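Local coordinates for MHC class I protein (Ginglymostoma cirratum, PDB 6LUP) that probably presents short peptides in a groove on its outer face, as MHC class I molecules do, and holds one in this structure, at residues Ser80-Gln85 and Gly137-Asn142; Glu69-Ala74 and Val111-Asp116; Gln31-Asp36 and Lys40-Arg45. One frame throughout, in Å; residues are numbered along the deposited sequence.

Contact 1: Ser80-Gln85 and Gly137-Asn142; sequences SKRTNQ and GEITKN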
ATOM      1  N   SER A  80      -7.461  10.023  23.587  1.00 78.19           N
ATOM      2  CA  SER A  80      -8.871  10.390  23.713  1.00 80.95           C
ATOM      3  C   SER A  80      -9.069  11.311  24.911  1.00 83.38           C
ATOM      4  O   SER A  80      -9.780  12.312  24.822  1.00 85.36           O
ATOM      5  CB  SER A  80      -9.749   9.146  23.855  1.00 80.87           C
ATOM      6  OG  SER A  80      -9.760   8.394  22.657  1.00 79.53           O
ATOM      7  N   LYS A  81      -8.419  10.965  26.022  1.00 83.65           N
ATOM      8  CA  LYS A  81      -8.449  11.774  27.233  1.00 86.56           C
ATOM      9  C   LYS A  81      -7.807  13.141  26.996  1.00 87.28           C
ATOM     10  O   LYS A  81      -8.315  14.160  27.469  1.00 90.37           O
ATOM     11  CB  LYS A  81      -7.746  11.039  28.381  1.00 86.81           C
ATOM     12  CG  LYS A  81      -7.955  11.675  29.747  1.00 91.18           C
ATOM     13  CD  LYS A  81      -7.342  10.839  30.862  1.00 91.69           C
ATOM     14  CE  LYS A  81      -7.520  11.516  32.213  1.00 93.47           C
ATOM     15  NZ  LYS A  81      -6.812  10.780  33.296  1.00 92.21           N
ATOM     16  N   ARG A  82      -6.702  13.152  26.254  1.00 84.82           N
ATOM     17  CA  ARG A  82      -5.965  14.380  25.961  1.00 85.16           C
ATOM     18  C   ARG A  82      -6.736  15.336  25.055  1.00 86.88           C
ATOM     19  O   ARG A  82      -6.611  16.556  25.181  1.00 88.12           O
ATOM     20  CB  ARG A  82      -4.615  14.058  25.324  1.00 82.75           C
ATOM     21  CG  ARG A  82      -3.580  13.501  26.283  1.00 81.81           C
ATOM     22  CD  ARG A  82      -2.207  13.534  25.641  1.00 80.32           C
ATOM     23  NE  ARG A  82      -1.233  12.743  26.384  1.00 79.19           N
ATOM     24  CZ  ARG A  82      -0.044  12.381  25.910  1.00 78.25           C
ATOM     25  NH1 ARG A  82       0.334  12.745  24.688  1.00 76.88           N
ATOM     26  NH2 ARG A  82       0.776  11.658  26.665  1.00 77.89           N
ATOM     27  N   THR A  83      -7.525  14.776  24.144  1.00 86.91           N
ATOM     28  CA  THR A  83      -8.302  15.572  23.198  1.00 88.91           C
ATOM     29  C   THR A  83      -9.766  15.683  23.626  1.00 91.93           C
ATOM     30  O   THR A  83     -10.613  16.152  22.861  1.00 92.14           O
ATOM     31  CB  THR A  83      -8.218  14.986  21.773  1.00 86.95           C
ATOM     32  OG1 THR A  83      -8.480  13.580  21.819  1.00 85.57           O
ATOM     33  CG2 THR A  83      -6.840  15.211  21.179  1.00 84.97           C
ATOM     34  N   ASN A  84     -10.047  15.255  24.859  1.00 94.00           N
ATOM     35  CA  ASN A  84     -11.406  15.222  25.420  1.00 97.29           C
ATOM     36  C   ASN A  84     -12.422  14.526  24.506  1.00 97.65           C
ATOM     37  O   ASN A  84     -13.591  14.914  24.447  1.00 99.66           O
ATOM     38  CB  ASN A  84     -11.873  16.632  25.821  1.00100.03           C
ATOM     39  CG  ASN A  84     -11.127  17.178  27.030  1.00100.71           C
ATOM     40  OD1 ASN A  84     -11.108  16.561  28.098  1.00100.06           O
ATOM     41  ND2 ASN A  84     -10.517  18.347  26.868  1.00101.19           N
ATOM     42  N   GLN A  85     -11.938  13.577  23.723  1.00 96.63           N
ATOM     43  CA  GLN A  85     -12.870  12.736  22.935  1.00 97.09           C
ATOM     44  C   GLN A  85     -13.302  11.625  23.884  1.00 97.98           C
ATOM     45  O   GLN A  85     -12.479  11.222  24.716  1.00 96.81           O
ATOM     46  CB  GLN A  85     -12.169  12.163  21.710  1.00 95.58           C
ATOM     47  CG  GLN A  85     -11.539  13.217  20.823  1.00 95.15           C
ATOM     48  CD  GLN A  85     -11.783  12.908  19.370  1.00 95.33           C
ATOM     49  OE1 GLN A  85     -12.877  12.533  18.977  1.00 96.76           O
ATOM     50  NE2 GLN A  85     -10.754  13.071  18.559  1.00 94.21           N
ATOM     51  N   GLY A 137       0.525  16.465  21.688  1.00 76.25           N
ATOM     52  CA  GLY A 137       1.785  15.752  21.514  1.00 75.54           C
ATOM     53  C   GLY A 137       2.907  16.321  22.365  1.00 76.63           C
ATOM     54  O   GLY A 137       3.911  15.645  22.613  1.00 75.20           O
ATOM     55  N   GLU A 138       2.726  17.560  22.819  1.00 78.92           N
ATOM     56  CA  GLU A 138       3.751  18.298  23.562  1.00 79.91           C
ATOM     57  C   GLU A 138       4.207  17.590  24.830  1.00 78.03           C
ATOM     58  O   GLU A 138       5.398  17.569  25.141  1.00 77.58           O
ATOM     59  CB  GLU A 138       3.263  19.710  23.892  1.00 83.84           C
ATOM     60  CG  GLU A 138       3.192  20.632  22.684  1.00 87.08           C
ATOM     61  CD  GLU A 138       2.660  22.014  23.017  1.00 92.01           C
ATOM     62  OE1 GLU A 138       2.674  22.402  24.208  1.00 94.38           O
ATOM     63  OE2 GLU A 138       2.230  22.717  22.075  1.00 93.37           O
ATOM     64  N   ILE A 139       3.257  17.003  25.552  1.00 76.98           N
ATOM     65  CA  ILE A 139       3.569  16.294  26.791  1.00 76.32           C
ATOM     66  C   ILE A 139       4.361  15.000  26.536  1.00 73.48           C
ATOM     67  O   ILE A 139       5.176  14.591  27.370  1.00 73.18           O
ATOM     68  CB  ILE A 139       2.300  16.065  27.659  1.00 77.77           C
ATOM     69  CG1 ILE A 139       2.656  15.465  29.027  1.00 78.39           C
ATOM     70  CG2 ILE A 139       1.265  15.220  26.933  1.00 77.26           C
ATOM     71  CD1 ILE A 139       3.327  16.438  29.978  1.00 80.01           C
ATOM     72  N   THR A 140       4.136  14.381  25.378  1.00 70.97           N
ATOM     73  CA  THR A 140       4.905  13.209  24.951  1.00 67.62           C
ATOM     74  C   THR A 140       6.298  13.622  24.460  1.00 66.85           C
ATOM     75  O   THR A 140       7.295  12.965  24.779  1.00 65.60           O
ATOM     76  CB  THR A 140       4.151  12.407  23.866  1.00 66.53           C
ATOM     77  OG1 THR A 140       2.957  11.850  24.426  1.00 66.39           O
ATOM     78  CG2 THR A 140       5.008  11.271  23.318  1.00 64.84           C
ATOM     79  N   LYS A 141       6.353  14.713  23.695  1.00 67.16           N
ATOM     80  CA  LYS A 141       7.612  15.254  23.176  1.00 66.92           C
ATOM     81  C   LYS A 141       8.592  15.578  24.301  1.00 67.64           C
ATOM     82  O   LYS A 141       9.785  15.281  24.201  1.00 66.67           O
ATOM     83  CB  LYS A 141       7.353  16.501  22.321  1.00 67.39           C
ATOM     84  CG  LYS A 141       8.613  17.245  21.909  1.00 67.19           C
ATOM     85  CD  LYS A 141       8.304  18.554  21.201  1.00 68.17           C
ATOM     86  CE  LYS A 141       9.496  19.500  21.241  1.00 68.83           C
ATOM     87  NZ  LYS A 141      10.744  18.904  20.695  1.00 67.05           N
ATOM     88  N   ASN A 142       8.079  16.180  25.371  1.00 69.15           N
ATOM     89  CA  ASN A 142       8.907  16.550  26.510  1.00 70.57           C
ATOM     90  C   ASN A 142       9.476  15.335  27.233  1.00 69.14           C
ATOM     91  O   ASN A 142      10.611  15.373  27.711  1.00 70.03           O
ATOM     92  CB  ASN A 142       8.138  17.455  27.476  1.00 72.80           C
ATOM     93  CG  ASN A 142       7.884  18.845  26.909  1.00 74.63           C
ATOM     94  OD1 ASN A 142       7.127  19.625  27.485  1.00 76.50           O
ATOM     95  ND2 ASN A 142       8.519  19.163  25.781  1.00 73.92           N
TER
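The hydroxyl OG1 of Thr140 is held by two partners, Arg82 NH1 and the backbone of the bound peptide. Arg82 NH1 donates to Thr140 OG1 at 2.8 Å, with an N-H...O angle of 157°. The peptide backbone is hydrogen-bonded to the same oxygen. OG1 lies 4° out of the guanidinium plane, at the edge of the group. The second terminal nitrogen, Arg82 NH2, is 3.1 Å from Thr140 OG1. NH1 has a further partner in the carbonyl oxygen of Trp136, just before the second segment.

Ile139 meets the guanidinium in another way. Its branch methyl CG2 sits over one face, 3.3 Å from Arg82 CZ and above the centre of the group. The other branch, CG1, is anti to the backbone N (chi1 -173°) and carries the rest of the side chain away from the arginine. Arg82 itself runs out almost straight from CG to NE. This extended chain bridges a wide gap, since the nearest CA atoms, those of Arg82 and Gly137, are 9.0 Å apart.

The contact joins the last turn of helix 55-82 to helix 135-146, at one end of the peptide groove of the MHC class I fold. Phe120, on strand 118-124 of the groove floor, touches both Arg82 and Thr140.

The methyl over the face and the in-plane bond to Thr140 OG1 limit how the guanidinium can turn. Thr140 OG1 binds the peptide backbone, and Arg82 NH1 helps to hold that hydroxyl in place. Arg82 NH2 makes only a long, weak ion pair with the peptide backbone, so its charge probably adds little beyond general attraction.

Contact 2: Glu69-Ala74 and Val111-Asp116; sequences EPWGKA and VQHAWD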
ATOM      1  N   GLU A  69       1.522  -4.425  20.373  1.00 38.39           N
ATOM      2  CA  GLU A  69       0.067  -4.628  20.327  1.00 40.04           C
ATOM      3  C   GLU A  69      -0.709  -3.900  21.436  1.00 41.37           C
ATOM      4  O   GLU A  69      -1.622  -3.123  21.132  1.00 42.42           O
ATOM      5  CB  GLU A  69      -0.282  -6.121  20.296  1.00 40.41           C
ATOM      6  CG  GLU A  69      -1.778  -6.398  20.229  1.00 42.01           C
ATOM      7  CD  GLU A  69      -2.124  -7.878  20.270  1.00 42.75           C
ATOM      8  OE1 GLU A  69      -1.284  -8.721  19.877  1.00 42.26           O
ATOM      9  OE2 GLU A  69      -3.254  -8.200  20.692  1.00 44.26           O
ATOM     10  N   PRO A  70      -0.365  -4.149  22.717  1.00 41.60           N
ATOM     11  CA  PRO A  70      -1.053  -3.406  23.775  1.00 42.76           C
ATOM     12  C   PRO A  70      -0.728  -1.909  23.750  1.00 43.29           C
ATOM     13  O   PRO A  70      -1.612  -1.088  24.019  1.00 44.71           O
ATOM     14  CB  PRO A  70      -0.531  -4.055  25.064  1.00 42.40           C
ATOM     15  CG  PRO A  70       0.735  -4.740  24.677  1.00 41.21           C
ATOM     16  CD  PRO A  70       0.513  -5.194  23.272  1.00 40.80           C
ATOM     17  N   TRP A  71       0.516  -1.571  23.408  1.00 42.49           N
ATOM     18  CA  TRP A  71       0.999  -0.189  23.408  1.00 42.84           C
ATOM     19  C   TRP A  71       0.041   0.762  22.686  1.00 44.48           C
ATOM     20  O   TRP A  71      -0.442   1.736  23.270  1.00 45.45           O
ATOM     21  CB  TRP A  71       2.396  -0.118  22.786  1.00 41.18           C
ATOM     22  CG  TRP A  71       3.000   1.268  22.739  1.00 41.00           C
ATOM     23  CD1 TRP A  71       3.571   1.952  23.775  1.00 41.33           C
ATOM     24  CD2 TRP A  71       3.106   2.120  21.591  1.00 40.61           C
ATOM     25  NE1 TRP A  71       4.024   3.177  23.346  1.00 41.19           N
ATOM     26  CE2 TRP A  71       3.751   3.307  22.010  1.00 40.89           C
ATOM     27  CE3 TRP A  71       2.716   1.999  20.253  1.00 40.32           C
ATOM     28  CZ2 TRP A  71       4.011   4.368  21.139  1.00 41.24           C
ATOM     29  CZ3 TRP A  71       2.978   3.056  19.382  1.00 40.71           C
ATOM     30  CH2 TRP A  71       3.619   4.226  19.833  1.00 41.06           C
ATOM     31  N   GLY A  72      -0.239   0.455  21.423  1.00 44.77           N
ATOM     32  CA  GLY A  72      -1.113   1.281  20.604  1.00 46.68           C
ATOM     33  C   GLY A  72      -2.544   1.362  21.103  1.00 49.04           C
ATOM     34  O   GLY A  72      -3.181   2.407  20.979  1.00 49.53           O
ATOM     35  N   LYS A  73      -3.056   0.264  21.659  1.00 50.50           N
ATOM     36  CA  LYS A  73      -4.382   0.286  22.262  1.00 53.12           C
ATOM     37  C   LYS A  73      -4.409   1.249  23.449  1.00 54.56           C
ATOM     38  O   LYS A  73      -5.307   2.085  23.548  1.00 55.72           O
ATOM     39  CB  LYS A  73      -4.858  -1.112  22.669  1.00 53.91           C
ATOM     40  CG  LYS A  73      -6.342  -1.142  23.022  1.00 56.38           C
ATOM     41  CD  LYS A  73      -6.975  -2.512  22.823  1.00 57.26           C
ATOM     42  CE  LYS A  73      -7.207  -3.241  24.136  1.00 58.16           C
ATOM     43  NZ  LYS A  73      -8.218  -4.325  23.974  1.00 59.29           N
ATOM     44  N   ALA A  74      -3.412   1.145  24.328  1.00 54.66           N
ATOM     45  CA  ALA A  74      -3.269   2.079  25.445  1.00 55.60           C
ATOM     46  C   ALA A  74      -3.242   3.518  24.933  1.00 56.84           C
ATOM     47  O   ALA A  74      -3.863   4.409  25.522  1.00 57.86           O
ATOM     48  CB  ALA A  74      -2.016   1.772  26.242  1.00 54.23           C
ATOM     49  N   VAL A 111      10.748   7.722  11.582  1.00 39.71           N
ATOM     50  CA  VAL A 111       9.719   7.146  12.435  1.00 39.87           C
ATOM     51  C   VAL A 111       8.656   8.223  12.656  1.00 41.31           C
ATOM     52  O   VAL A 111       8.951   9.311  13.154  1.00 42.30           O
ATOM     53  CB  VAL A 111      10.281   6.533  13.750  1.00 39.33           C
ATOM     54  CG1 VAL A 111      11.126   7.528  14.531  1.00 40.17           C
ATOM     55  CG2 VAL A 111       9.164   5.969  14.615  1.00 38.87           C
ATOM     56  N   GLN A 112       7.431   7.913  12.240  1.00 41.64           N
ATOM     57  CA  GLN A 112       6.321   8.862  12.253  1.00 42.82           C
ATOM     58  C   GLN A 112       5.106   8.227  12.906  1.00 42.79           C
ATOM     59  O   GLN A 112       4.754   7.086  12.602  1.00 42.08           O
ATOM     60  CB  GLN A 112       5.962   9.289  10.828  1.00 43.27           C
ATOM     61  CG  GLN A 112       7.048  10.060  10.098  1.00 44.29           C
ATOM     62  CD  GLN A 112       6.890  10.010   8.590  1.00 45.00           C
ATOM     63  OE1 GLN A 112       7.857   9.775   7.866  1.00 45.19           O
ATOM     64  NE2 GLN A 112       5.667  10.222   8.106  1.00 45.36           N
ATOM     65  N   HIS A 113       4.470   8.976  13.799  1.00 43.61           N
ATOM     66  CA  HIS A 113       3.278   8.512  14.494  1.00 44.22           C
ATOM     67  C   HIS A 113       2.084   9.386  14.126  1.00 45.98           C
ATOM     68  O   HIS A 113       2.227  10.596  13.908  1.00 46.81           O
ATOM     69  CB  HIS A 113       3.483   8.553  16.007  1.00 44.02           C
ATOM     70  CG  HIS A 113       4.666   7.776  16.491  1.00 42.92           C
ATOM     71  ND1 HIS A 113       4.559   6.763  17.420  1.00 42.43           N
ATOM     72  CD2 HIS A 113       5.985   7.872  16.194  1.00 42.63           C
ATOM     73  CE1 HIS A 113       5.758   6.266  17.669  1.00 41.88           C
ATOM     74  NE2 HIS A 113       6.640   6.921  16.937  1.00 41.84           N
ATOM     75  N   ALA A 114       0.907   8.767  14.054  1.00 46.77           N
ATOM     76  CA  ALA A 114      -0.321   9.496  13.765  1.00 48.27           C
ATOM     77  C   ALA A 114      -1.485   9.054  14.630  1.00 49.42           C
ATOM     78  O   ALA A 114      -1.652   7.867  14.927  1.00 48.11           O
ATOM     79  CB  ALA A 114      -0.695   9.375  12.302  1.00 47.94           C
ATOM     80  N   TRP A 115      -2.281  10.043  15.020  1.00 51.76           N
ATOM     81  CA  TRP A 115      -3.510   9.843  15.765  1.00 53.56           C
ATOM     82  C   TRP A 115      -4.671  10.254  14.866  1.00 54.44           C
ATOM     83  O   TRP A 115      -4.674  11.355  14.308  1.00 54.84           O
ATOM     84  CB  TRP A 115      -3.460  10.674  17.050  1.00 55.44           C
ATOM     85  CG  TRP A 115      -4.784  11.003  17.662  1.00 57.89           C
ATOM     86  CD1 TRP A 115      -5.351  12.237  17.753  1.00 59.73           C
ATOM     87  CD2 TRP A 115      -5.704  10.092  18.280  1.00 58.58           C
ATOM     88  NE1 TRP A 115      -6.566  12.158  18.386  1.00 61.21           N
ATOM     89  CE2 TRP A 115      -6.809  10.851  18.718  1.00 60.20           C
ATOM     90  CE3 TRP A 115      -5.703   8.708  18.506  1.00 58.23           C
ATOM     91  CZ2 TRP A 115      -7.904  10.280  19.369  1.00 61.27           C
ATOM     92  CZ3 TRP A 115      -6.798   8.137  19.154  1.00 59.08           C
ATOM     93  CH2 TRP A 115      -7.881   8.926  19.576  1.00 60.70           C
ATOM     94  N   ASP A 116      -5.638   9.353  14.714  1.00 54.74           N
ATOM     95  CA  ASP A 116      -6.768   9.548  13.798  1.00 55.71           C
ATOM     96  C   ASP A 116      -6.321  10.085  12.437  1.00 54.61           C
ATOM     97  O   ASP A 116      -6.868  11.065  11.933  1.00 55.77           O
ATOM     98  CB  ASP A 116      -7.842  10.451  14.427  1.00 58.11           C
ATOM     99  CG  ASP A 116      -8.732   9.711  15.418  1.00 59.29           C
ATOM    100  OD1 ASP A 116      -8.627   8.472  15.524  1.00 58.84           O
ATOM    101  OD2 ASP A 116      -9.548  10.371  16.090  1.00 61.54           O
TER
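Trp71 reaches from helix 55-82 to His113 on strand 108-115. Just before it the helix is kinked at Pro70, whose ring nitrogen makes no bond to the turn before.

With CG of Trp71 anti to the backbone N (chi1 -180°), the indole extends until CH2, the far corner of its six-membered ring, meets His113. This carbon lies 3.6 Å from His113 ND1. It is 3.7 Å from His113 CE1, so the corner of the indole sits against the ND1-CE1 side of the imidazole. Each ring meets the other at its rim and near its plane, and neither covers a face of the other. The centroids of the Trp71 six-membered ring and the His113 ring are 5.9 Å apart, and the planes stand at 71°. The two side chains as a whole cross at about a right angle. Past the tryptophan, Ala74 N bonds back to Pro70 O at 2.9 Å, which carries the helix through this turn.

The pair links helix 55-82, one wall of the MHC class I groove, to a strand of the groove floor. The His113 side chain leaves that strand toward the segment 69-74, and the residue is buried.

The polar end of the indole serves the ligand: Trp71 NE1 is hydrogen-bonded to the backbone of the bound peptide, and the ring also packs on an apolar peptide side chain. His113 ND1, which touches the indole corner, has its own hydrogen-bond partner in Tyr92 OH, on the next strand. More rings gather here, with Trp71 edge-to-face against Trp68 and Trp11, and His113 edge-to-face with Trp144 from the opposite helical wall.

Contact 3: Gln31-Asp36 and Lys40-Arg45; sequences QFVQYD and KEMIPR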
ATOM      1  N   GLN A  31       5.425  -6.592   0.072  1.00 34.53           N
ATOM      2  CA  GLN A  31       5.102  -6.995   1.433  1.00 34.35           C
ATOM      3  C   GLN A  31       5.698  -8.367   1.711  1.00 34.44           C
ATOM      4  O   GLN A  31       5.558  -9.281   0.898  1.00 35.23           O
ATOM      5  CB  GLN A  31       3.594  -7.031   1.664  1.00 34.48           C
ATOM      6  CG  GLN A  31       3.230  -6.968   3.139  1.00 34.65           C
ATOM      7  CD  GLN A  31       1.845  -7.498   3.441  1.00 35.52           C
ATOM      8  OE1 GLN A  31       0.902  -7.265   2.693  1.00 36.19           O
ATOM      9  NE2 GLN A  31       1.713  -8.206   4.560  1.00 35.79           N
ATOM     10  N   PHE A  32       6.362  -8.514   2.850  1.00 33.96           N
ATOM     11  CA  PHE A  32       7.025  -9.783   3.164  1.00 34.08           C
ATOM     12  C   PHE A  32       6.621 -10.392   4.504  1.00 33.90           C
ATOM     13  O   PHE A  32       6.747 -11.595   4.695  1.00 34.44           O
ATOM     14  CB  PHE A  32       8.553  -9.666   3.013  1.00 34.01           C
ATOM     15  CG  PHE A  32       9.239  -8.948   4.147  1.00 33.68           C
ATOM     16  CD1 PHE A  32       9.113  -7.572   4.302  1.00 33.10           C
ATOM     17  CD2 PHE A  32      10.051  -9.651   5.040  1.00 33.86           C
ATOM     18  CE1 PHE A  32       9.751  -6.911   5.346  1.00 32.96           C
ATOM     19  CE2 PHE A  32      10.700  -8.995   6.080  1.00 33.47           C
ATOM     20  CZ  PHE A  32      10.548  -7.623   6.235  1.00 33.07           C
ATOM     21  N   VAL A  33       6.135  -9.563   5.424  1.00 33.50           N
ATOM     22  CA  VAL A  33       5.649 -10.043   6.721  1.00 33.42           C
ATOM     23  C   VAL A  33       4.317  -9.396   7.108  1.00 33.89           C
ATOM     24  O   VAL A  33       3.933  -8.348   6.573  1.00 34.05           O
ATOM     25  CB  VAL A  33       6.685  -9.878   7.871  1.00 32.92           C
ATOM     26  CG1 VAL A  33       7.853 -10.840   7.697  1.00 33.04           C
ATOM     27  CG2 VAL A  33       7.179  -8.437   7.994  1.00 32.32           C
ATOM     28  N   GLN A  34       3.617 -10.042   8.033  1.00 34.29           N
ATOM     29  CA  GLN A  34       2.337  -9.562   8.534  1.00 34.59           C
ATOM     30  C   GLN A  34       2.181 -10.026   9.970  1.00 34.73           C
ATOM     31  O   GLN A  34       2.650 -11.106  10.341  1.00 35.19           O
ATOM     32  CB  GLN A  34       1.185 -10.098   7.673  1.00 35.41           C
ATOM     33  CG  GLN A  34      -0.202  -9.548   8.010  1.00 36.19           C
ATOM     34  CD  GLN A  34      -0.937 -10.323   9.105  1.00 37.04           C
ATOM     35  OE1 GLN A  34      -0.539 -11.424   9.495  1.00 37.38           O
ATOM     36  NE2 GLN A  34      -2.019  -9.738   9.609  1.00 37.59           N
ATOM     37  N   TYR A  35       1.523  -9.195  10.769  1.00 34.72           N
ATOM     38  CA  TYR A  35       1.101  -9.551  12.112  1.00 34.96           C
ATOM     39  C   TYR A  35      -0.271  -8.933  12.382  1.00 35.98           C
ATOM     40  O   TYR A  35      -0.550  -7.814  11.937  1.00 35.89           O
ATOM     41  CB  TYR A  35       2.126  -9.033  13.117  1.00 34.18           C
ATOM     42  CG  TYR A  35       1.788  -9.288  14.567  1.00 34.35           C
ATOM     43  CD1 TYR A  35       0.894  -8.465  15.248  1.00 34.76           C
ATOM     44  CD2 TYR A  35       2.387 -10.331  15.268  1.00 34.33           C
ATOM     45  CE1 TYR A  35       0.587  -8.689  16.579  1.00 35.14           C
ATOM     46  CE2 TYR A  35       2.090 -10.559  16.601  1.00 34.63           C
ATOM     47  CZ  TYR A  35       1.190  -9.734  17.250  1.00 35.09           C
ATOM     48  OH  TYR A  35       0.885  -9.949  18.573  1.00 35.59           O
ATOM     49  N   ASP A  36      -1.126  -9.660  13.099  1.00 37.10           N
ATOM     50  CA  ASP A  36      -2.374  -9.080  13.614  1.00 38.52           C
ATOM     51  C   ASP A  36      -2.742  -9.586  15.005  1.00 39.34           C
ATOM     52  O   ASP A  36      -2.250 -10.620  15.448  1.00 39.37           O
ATOM     53  CB  ASP A  36      -3.545  -9.238  12.629  1.00 39.05           C
ATOM     54  CG  ASP A  36      -3.956 -10.676  12.430  1.00 39.84           C
ATOM     55  OD1 ASP A  36      -4.510 -11.280  13.369  1.00 40.81           O
ATOM     56  OD2 ASP A  36      -3.742 -11.203  11.322  1.00 39.98           O
ATOM     57  N   LYS A  40      -1.862 -13.191  16.434  1.00 43.08           N
ATOM     58  CA  LYS A  40      -0.806 -12.818  17.395  1.00 41.62           C
ATOM     59  C   LYS A  40       0.578 -13.417  17.105  1.00 39.95           C
ATOM     60  O   LYS A  40       1.360 -13.685  18.022  1.00 39.23           O
ATOM     61  CB  LYS A  40      -1.242 -13.128  18.835  1.00 42.83           C
ATOM     62  CG  LYS A  40      -2.538 -12.459  19.270  1.00 44.24           C
ATOM     63  CD  LYS A  40      -2.714 -12.567  20.782  1.00 45.05           C
ATOM     64  CE  LYS A  40      -4.173 -12.449  21.195  1.00 46.37           C
ATOM     65  NZ  LYS A  40      -4.721 -11.081  20.980  1.00 46.78           N
ATOM     66  N   GLU A  41       0.873 -13.618  15.823  1.00 39.32           N
ATOM     67  CA  GLU A  41       2.178 -14.118  15.380  1.00 38.37           C
ATOM     68  C   GLU A  41       2.625 -13.389  14.120  1.00 37.50           C
ATOM     69  O   GLU A  41       1.807 -13.050  13.264  1.00 37.70           O
ATOM     70  CB  GLU A  41       2.128 -15.618  15.100  1.00 39.20           C
ATOM     71  CG  GLU A  41       1.952 -16.485  16.331  1.00 40.69           C
ATOM     72  CD  GLU A  41       1.771 -17.956  15.997  1.00 42.30           C
ATOM     73  OE1 GLU A  41       1.122 -18.266  14.971  1.00 43.30           O
ATOM     74  OE2 GLU A  41       2.279 -18.804  16.769  1.00 42.92           O
ATOM     75  N   MET A  42       3.926 -13.141  14.014  1.00 36.48           N
ATOM     76  CA  MET A  42       4.483 -12.587  12.789  1.00 35.84           C
ATOM     77  C   MET A  42       4.610 -13.716  11.774  1.00 36.38           C
ATOM     78  O   MET A  42       5.208 -14.748  12.064  1.00 36.74           O
ATOM     79  CB  MET A  42       5.843 -11.942  13.046  1.00 34.98           C
ATOM     80  CG  MET A  42       6.441 -11.297  11.810  1.00 34.57           C
ATOM     81  SD  MET A  42       5.614  -9.752  11.392  1.00 34.39           S
ATOM     82  CE  MET A  42       6.814  -8.573  12.005  1.00 33.59           C
ATOM     83  N   ILE A  43       4.033 -13.525  10.593  1.00 36.60           N
ATOM     84  CA  ILE A  43       4.014 -14.580   9.578  1.00 37.19           C
ATOM     85  C   ILE A  43       4.582 -14.083   8.251  1.00 36.87           C
ATOM     86  O   ILE A  43       4.488 -12.896   7.942  1.00 36.33           O
ATOM     87  CB  ILE A  43       2.593 -15.155   9.376  1.00 38.51           C
ATOM     88  CG1 ILE A  43       1.630 -14.079   8.842  1.00 38.58           C
ATOM     89  CG2 ILE A  43       2.076 -15.766  10.679  1.00 38.97           C
ATOM     90  CD1 ILE A  43       0.318 -14.612   8.301  1.00 39.61           C
ATOM     91  N   PRO A  44       5.186 -14.989   7.464  1.00 37.35           N
ATOM     92  CA  PRO A  44       5.684 -14.611   6.139  1.00 37.29           C
ATOM     93  C   PRO A  44       4.564 -14.377   5.138  1.00 37.78           C
ATOM     94  O   PRO A  44       3.549 -15.075   5.156  1.00 38.29           O
ATOM     95  CB  PRO A  44       6.517 -15.821   5.707  1.00 37.70           C
ATOM     96  CG  PRO A  44       5.994 -16.955   6.514  1.00 38.29           C
ATOM     97  CD  PRO A  44       5.539 -16.374   7.817  1.00 37.76           C
ATOM     98  N   ARG A  45       4.764 -13.378   4.288  1.00 37.74           N
ATOM     99  CA  ARG A  45       3.890 -13.110   3.157  1.00 38.48           C
ATOM    100  C   ARG A  45       4.676 -13.353   1.882  1.00 39.27           C
ATOM    101  O   ARG A  45       4.183 -13.118   0.771  1.00 39.77           O
ATOM    102  CB  ARG A  45       3.386 -11.665   3.187  1.00 37.74           C
ATOM    103  CG  ARG A  45       2.269 -11.413   4.184  1.00 38.09           C
ATOM    104  CD  ARG A  45       1.083 -12.327   3.933  1.00 39.06           C
ATOM    105  NE  ARG A  45      -0.083 -11.927   4.713  1.00 39.74           N
ATOM    106  CZ  ARG A  45      -0.961 -12.778   5.233  1.00 40.74           C
ATOM    107  NH1 ARG A  45      -1.993 -12.321   5.924  1.00 41.19           N
ATOM    108  NH2 ARG A  45      -0.802 -14.086   5.073  1.00 41.17           N
TER
HETATM  109  O   HOH W   1      -0.844 -12.496  12.470  1.00 42.45           O
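A beta hairpin at the edge of the MHC class I groove floor brings strand 30-36 against the short strand 43-44. The strands are antiparallel. Gln34 and Ile43 form a hydrogen-bonded pair, with Ile43 N to Gln34 O at 2.8 Å and Gln34 N to Ile43 O at 3.0 Å. Val33 and Pro44 form the neighbouring non-hydrogen-bonded pair. Arg45 N adds a bond to Phe32 O at 2.7 Å, and Lys40 N closes the turn on Asp36 O. Phe32 and Val33 make a classic beta bulge opposite Gly25 of strand 21-27.

On the face of Val33, the sulfur of Met42 packs against the valine, with SD 3.7 Å from Val33 CB. Tyr35 CB lies 4.0 Å from the same Met42 SD. The tyrosine ring runs along the backbone of Lys40 and Glu41, and its hydroxyl is hydrogen-bonded to Glu69 of helix 55-82.

On the face of Gln34, three side chains lie side by side. Gln34 bends at chi2 (-87°), which brings its OE1 to 3.5 Å from Ile43 CG1. The same bend lets Gln34 NE2 donate to Asp36 OD2 at 2.8 Å, on the anti lone pair of that oxygen. Arg45 lies alongside Gln34, amide and guanidinium planes 30° apart, and Ile43 CD1 covers one face of the guanidinium toward its rim. A water accepts from Asp36 N and lies near Gln34 OE1 and Glu41 O.

Toward helix 55-82 the contact thus mixes the packing of Met42 and Tyr35 with hydrogen bonding. On its other side, Arg45 NE and Gln31 NE2 each meet an acidic side chain of another protein chain.

Overall arrangement
All three contacts belong to the peptide-binding part of the chain. Contacts 1 and 2 are small and share helix 55-82. They touch through Trp115, which packs on Ser80 and Thr83. Each sets one buried residue, Thr140 or His113, beside more open ones. Both meet the bound peptide, contact 1 with the Thr140 hydroxyl and, weakly, the Arg82 guanidinium, contact 2 with an indole. Contact 3 buries far more surface, yet its Lys40 and Arg45 are exposed. Backbone bonds hold it at the sheet edge, and its polar side faces another protein chain. It joins contact 2 through Glu69, which meets Tyr35 and Lys40. Contacts 1 and 3 stay about 20 Å apart between nearest atoms.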